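Local coordinates for lipoate-protein ligase 1 (Plasmodium falciparum, PDB 5T8U), which belongs to the lipoate-protein ligase family, joining an LplA/LipB-type catalytic domain to a smaller C-terminal alpha/beta domain, and holds lipoic acid in this model, at residues L312-F324 and F338-L350. Residues are numbered along the deposited sequence; the frame is centred on the assembly and turned at random.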
loop_
_atom_site.group_PDB
_atom_site.type_symbol
_atom_site.label_atom_id
_atom_site.label_comp_id
_atom_site.label_asym_id
_atom_site.label_seq_id
_atom_site.Cartn_x
_atom_site.Cartn_y
_atom_site.Cartn_z
ATOM N N LEU A 312 2.009 8.623 3.477
ATOM C CA LEU A 312 2.227 7.783 2.304
ATOM C C LEU A 312 3.685 7.746 1.872
ATOM O O LEU A 312 4.109 6.775 1.234
ATOM C CB LEU A 312 1.380 8.283 1.130
ATOM C CG LEU A 312 -0.138 8.141 1.238
ATOM C CD1 LEU A 312 -0.804 8.875 0.088
ATOM C CD2 LEU A 312 -0.550 6.677 1.248
ATOM N N ASP A 313 4.459 8.784 2.196
ATOM C CA ASP A 313 5.850 8.886 1.758
ATOM C C ASP A 313 6.728 8.150 2.768
ATOM O O ASP A 313 7.345 8.736 3.660
ATOM C CB ASP A 313 6.257 10.346 1.606
ATOM C CG ASP A 313 7.453 10.527 0.693
ATOM O OD1 ASP A 313 8.396 9.713 0.774
ATOM O OD2 ASP A 313 7.446 11.482 -0.113
ATOM N N ILE A 314 6.770 6.824 2.616
ATOM C CA ILE A 314 7.567 5.987 3.511
ATOM C C ILE A 314 9.051 6.307 3.383
ATOM O O ILE A 314 9.794 6.253 4.372
ATOM C CB ILE A 314 7.279 4.497 3.232
ATOM C CG1 ILE A 314 7.511 4.160 1.752
ATOM C CG2 ILE A 314 5.853 4.155 3.655
ATOM C CD1 ILE A 314 7.373 2.685 1.415
ATOM N N ASN A 315 9.509 6.639 2.175
ATOM C CA ASN A 315 10.905 7.019 1.983
ATOM C C ASN A 315 11.272 8.208 2.862
ATOM O O ASN A 315 12.258 8.168 3.610
ATOM C CB ASN A 315 11.150 7.337 0.507
ATOM C CG ASN A 315 12.492 7.998 0.262
ATOM O OD1 ASN A 315 12.614 9.223 0.311
ATOM N ND2 ASN A 315 13.508 7.188 -0.018
ATOM N N LEU A 316 10.481 9.279 2.781
ATOM C CA LEU A 316 10.693 10.440 3.637
ATOM C C LEU A 316 10.831 10.025 5.095
ATOM O O LEU A 316 11.709 10.519 5.811
ATOM C CB LEU A 316 9.530 11.422 3.450
ATOM C CG LEU A 316 9.432 12.706 4.287
ATOM C CD1 LEU A 316 8.716 12.461 5.615
ATOM C CD2 LEU A 316 10.795 13.354 4.504
ATOM N N ILE A 317 9.995 9.088 5.544
ATOM C CA ILE A 317 9.943 8.758 6.963
ATOM C C ILE A 317 11.154 7.932 7.375
ATOM O O ILE A 317 11.662 8.078 8.491
ATOM C CB ILE A 317 8.618 8.047 7.291
ATOM C CG1 ILE A 317 7.508 9.099 7.367
ATOM C CG2 ILE A 317 8.729 7.234 8.593
ATOM C CD1 ILE A 317 6.174 8.572 7.777
ATOM N N ASP A 318 11.628 7.043 6.500
ATOM C CA ASP A 318 12.867 6.336 6.804
ATOM C C ASP A 318 14.044 7.304 6.840
ATOM O O ASP A 318 14.892 7.233 7.743
ATOM C CB ASP A 318 13.105 5.224 5.782
ATOM C CG ASP A 318 12.134 4.071 5.941
ATOM O OD1 ASP A 318 11.740 3.780 7.090
ATOM O OD2 ASP A 318 11.765 3.455 4.920
ATOM N N HIS A 319 14.103 8.228 5.877
ATOM C CA HIS A 319 15.140 9.252 5.906
ATOM C C HIS A 319 15.077 10.072 7.188
ATOM O O HIS A 319 16.117 10.510 7.692
ATOM C CB HIS A 319 15.015 10.157 4.680
ATOM C CG HIS A 319 15.609 9.570 3.437
ATOM N ND1 HIS A 319 15.041 9.731 2.191
ATOM C CD2 HIS A 319 16.727 8.830 3.246
ATOM C CE1 HIS A 319 15.780 9.112 1.288
ATOM N NE2 HIS A 319 16.808 8.557 1.902
ATOM N N LEU A 320 13.877 10.288 7.734
ATOM C CA LEU A 320 13.783 10.893 9.059
ATOM C C LEU A 320 14.351 9.960 10.121
ATOM O O LEU A 320 15.108 10.395 10.997
ATOM C CB LEU A 320 12.332 11.250 9.388
ATOM C CG LEU A 320 11.624 12.296 8.518
ATOM C CD1 LEU A 320 10.283 12.668 9.137
ATOM C CD2 LEU A 320 12.478 13.538 8.309
ATOM N N LYS A 321 14.005 8.672 10.053
ATOM C CA LYS A 321 14.521 7.701 11.009
ATOM C C LYS A 321 16.042 7.655 11.023
ATOM O O LYS A 321 16.628 7.237 12.028
ATOM C CB LYS A 321 13.968 6.308 10.699
ATOM C CG LYS A 321 12.633 6.001 11.360
ATOM C CD LYS A 321 12.031 4.714 10.809
ATOM C CE LYS A 321 10.810 4.274 11.603
ATOM N NZ LYS A 321 11.181 3.556 12.853
ATOM N N SER A 322 16.698 8.074 9.938
ATOM C CA SER A 322 18.156 8.098 9.930
ATOM C C SER A 322 18.740 9.038 10.979
ATOM O O SER A 322 19.960 9.035 11.176
ATOM C CB SER A 322 18.670 8.499 8.545
ATOM O OG SER A 322 18.438 9.872 8.290
ATOM N N ILE A 323 17.910 9.840 11.654
ATOM C CA ILE A 323 18.422 10.745 12.679
ATOM C C ILE A 323 18.823 9.977 13.932
ATOM O O ILE A 323 19.682 10.431 14.697
ATOM C CB ILE A 323 17.379 11.831 13.008
ATOM C CG1 ILE A 323 18.015 12.938 13.857
ATOM C CG2 ILE A 323 16.187 11.224 13.734
ATOM C CD1 ILE A 323 17.086 14.097 14.183
ATOM N N PHE A 324 18.219 8.819 14.169
ATOM C CA PHE A 324 18.435 8.075 15.399
ATOM C C PHE A 324 19.670 7.186 15.291
ATOM O O PHE A 324 20.126 6.836 14.200
ATOM C CB PHE A 324 17.210 7.221 15.727
ATOM C CG PHE A 324 15.931 8.002 15.790
ATOM C CD1 PHE A 324 14.798 7.548 15.136
ATOM C CD2 PHE A 324 15.858 9.187 16.504
ATOM C CE1 PHE A 324 13.619 8.262 15.189
ATOM C CE2 PHE A 324 14.679 9.907 16.561
ATOM C CZ PHE A 324 13.557 9.443 15.904
ATOM N N PHE A 338 21.923 18.359 9.771
ATOM C CA PHE A 338 21.514 17.004 9.417
ATOM C C PHE A 338 20.406 17.017 8.370
ATOM O O PHE A 338 20.419 16.211 7.433
ATOM C CB PHE A 338 21.061 16.247 10.664
ATOM C CG PHE A 338 20.408 14.932 10.359
ATOM C CD1 PHE A 338 19.064 14.736 10.621
ATOM C CD2 PHE A 338 21.133 13.900 9.789
ATOM C CE1 PHE A 338 18.458 13.529 10.331
ATOM C CE2 PHE A 338 20.532 12.691 9.498
ATOM C CZ PHE A 338 19.194 12.506 9.770
ATOM N N PHE A 339 19.435 17.922 8.514
ATOM C CA PHE A 339 18.399 18.039 7.494
ATOM C C PHE A 339 18.967 18.541 6.175
ATOM O O PHE A 339 18.496 18.137 5.106
ATOM C CB PHE A 339 17.282 18.962 7.977
ATOM C CG PHE A 339 16.266 18.274 8.837
ATOM C CD1 PHE A 339 15.155 17.673 8.271
ATOM C CD2 PHE A 339 16.425 18.218 10.211
ATOM C CE1 PHE A 339 14.220 17.034 9.058
ATOM C CE2 PHE A 339 15.492 17.581 11.002
ATOM C CZ PHE A 339 14.388 16.987 10.424
ATOM N N LYS A 340 19.975 19.413 6.225
ATOM C CA LYS A 340 20.608 19.874 4.996
ATOM C C LYS A 340 21.322 18.735 4.281
ATOM O O LYS A 340 21.476 18.769 3.055
ATOM C CB LYS A 340 21.594 21.001 5.303
ATOM C CG LYS A 340 21.918 21.885 4.110
ATOM C CD LYS A 340 23.197 22.682 4.328
ATOM C CE LYS A 340 23.173 23.987 3.550
ATOM N NZ LYS A 340 24.538 24.529 3.313
ATOM N N LYS A 341 21.762 17.718 5.026
ATOM C CA LYS A 341 22.509 16.617 4.431
ATOM C C LYS A 341 21.624 15.648 3.657
ATOM O O LYS A 341 22.141 14.893 2.825
ATOM C CB LYS A 341 23.270 15.854 5.517
ATOM N N LEU A 342 20.316 15.651 3.901
ATOM C CA LEU A 342 19.423 14.700 3.255
ATOM C C LEU A 342 19.048 15.164 1.852
ATOM O O LEU A 342 18.905 16.361 1.593
ATOM C CB LEU A 342 18.150 14.513 4.085
ATOM C CG LEU A 342 18.312 14.037 5.527
ATOM C CD1 LEU A 342 17.015 14.256 6.288
ATOM C CD2 LEU A 342 18.719 12.573 5.572
ATOM N N ASN A 343 18.895 14.198 0.947
ATOM C CA ASN A 343 18.304 14.422 -0.369
ATOM C C ASN A 343 17.129 13.461 -0.501
ATOM O O ASN A 343 17.324 12.254 -0.682
ATOM C CB ASN A 343 19.326 14.213 -1.488
ATOM C CG ASN A 343 19.965 12.838 -1.448
ATOM O OD1 ASN A 343 20.266 12.313 -0.376
ATOM N ND2 ASN A 343 20.172 12.247 -2.619
ATOM N N VAL A 344 15.916 13.995 -0.406
ATOM C CA VAL A 344 14.712 13.185 -0.307
ATOM C C VAL A 344 13.880 13.360 -1.575
ATOM O O VAL A 344 14.155 14.214 -2.418
ATOM C CB VAL A 344 13.885 13.535 0.946
ATOM C CG1 VAL A 344 14.681 13.244 2.202
ATOM C CG2 VAL A 344 13.455 14.997 0.915
ATOM N N GLU A 345 12.845 12.529 -1.699
ATOM C CA GLU A 345 11.924 12.649 -2.824
ATOM C C GLU A 345 11.162 13.968 -2.767
ATOM O O GLU A 345 11.097 14.703 -3.759
ATOM C CB GLU A 345 10.950 11.468 -2.833
ATOM C CG GLU A 345 11.316 10.350 -3.799
ATOM C CD GLU A 345 12.629 9.672 -3.456
ATOM O OE1 GLU A 345 13.214 9.997 -2.401
ATOM O OE2 GLU A 345 13.075 8.811 -4.242
ATOM N N ASN A 346 10.582 14.284 -1.611
ATOM C CA ASN A 346 9.766 15.481 -1.428
ATOM C C ASN A 346 10.518 16.432 -0.501
ATOM O O ASN A 346 10.598 16.195 0.709
ATOM C CB ASN A 346 8.396 15.118 -0.856
ATOM C CG ASN A 346 7.406 16.266 -0.929
ATOM O OD1 ASN A 346 7.792 17.434 -0.957
ATOM N ND2 ASN A 346 6.118 15.937 -0.959
ATOM N N LYS A 347 11.068 17.505 -1.072
ATOM C CA LYS A 347 11.825 18.469 -0.281
ATOM C C LYS A 347 10.917 19.442 0.463
ATOM O O LYS A 347 11.312 19.972 1.507
ATOM C CB LYS A 347 12.800 19.231 -1.183
ATOM C CG LYS A 347 14.081 18.457 -1.469
ATOM C CD LYS A 347 14.656 18.758 -2.846
ATOM C CE LYS A 347 15.164 20.187 -2.956
ATOM N NZ LYS A 347 15.884 20.414 -4.241
ATOM N N ASN A 348 9.707 19.685 -0.046
ATOM C CA ASN A 348 8.767 20.551 0.661
ATOM C C ASN A 348 8.359 19.935 1.994
ATOM O O ASN A 348 8.433 20.586 3.044
ATOM C CB ASN A 348 7.538 20.814 -0.209
ATOM C CG ASN A 348 7.879 21.520 -1.508
ATOM O OD1 ASN A 348 8.076 20.881 -2.541
ATOM N ND2 ASN A 348 7.948 22.847 -1.461
ATOM N N TYR A 349 7.925 18.672 1.967
ATOM C CA TYR A 349 7.564 17.988 3.204
ATOM C C TYR A 349 8.721 17.996 4.194
ATOM O O TYR A 349 8.521 18.236 5.389
ATOM C CB TYR A 349 7.130 16.552 2.905
ATOM C CG TYR A 349 5.791 16.423 2.206
ATOM C CD1 TYR A 349 5.094 17.545 1.769
ATOM C CD2 TYR A 349 5.218 15.175 1.992
ATOM C CE1 TYR A 349 3.872 17.425 1.133
ATOM C CE2 TYR A 349 3.996 15.046 1.357
ATOM C CZ TYR A 349 3.328 16.173 0.931
ATOM O OH TYR A 349 2.112 16.046 0.301
ATOM N N LEU A 350 9.940 17.741 3.717
ATOM C CA LEU A 350 11.092 17.743 4.612
ATOM C C LEU A 350 11.309 19.123 5.222
ATOM O O LEU A 350 11.560 19.244 6.427
ATOM C CB LEU A 350 12.343 17.282 3.864
ATOM C CG LEU A 350 13.563 16.983 4.740
ATOM C CD1 LEU A 350 13.339 15.736 5.586
ATOM C CD2 LEU A 350 14.815 16.832 3.892
#
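In the small C-terminal domain, helix 314-321 packs against the end of helix 332-341, the start of helix 347-357 and the loop joining them: Leu316 and Leu320 meet Leu350 and Phe339, while His319 meets the loop. Leu350 CD1 rests against both leucines, 3.6 Å from Leu316 CD2 and 3.6 Å from Leu320 CD2; its own CG, anti to the backbone N (chi1 -169°), lies in plane at the edge of the Phe339 ring. Leu320 CD2 also meets that ring, 4.0 Å from Phe339 CE1. Farther along the chain, Phe338 CE1 presses to 3.3 Å from Ile323 CB, while Ser322 OG lies at the edge of the Phe338 ring. One turn back from Ile323, the His319 and Val344 side chains run alongside one another, pointing opposite ways, with Val344 CG1 3.5 Å from His319 ND1. Helices 314-321 and 347-357 are each N-capped: Asp313 OD1 accepts from Leu316 N at 2.9 Å, the donor above the carboxylate plane, and Asn346 OD1 accepts from Tyr349 N at 3.2 Å. These apolar contacts join the C-terminal helices, and Leu320 also reaches Ile307 of strand 302-309 in the three-stranded antiparallel sheet, consistent with a two-layer alpha/beta domain.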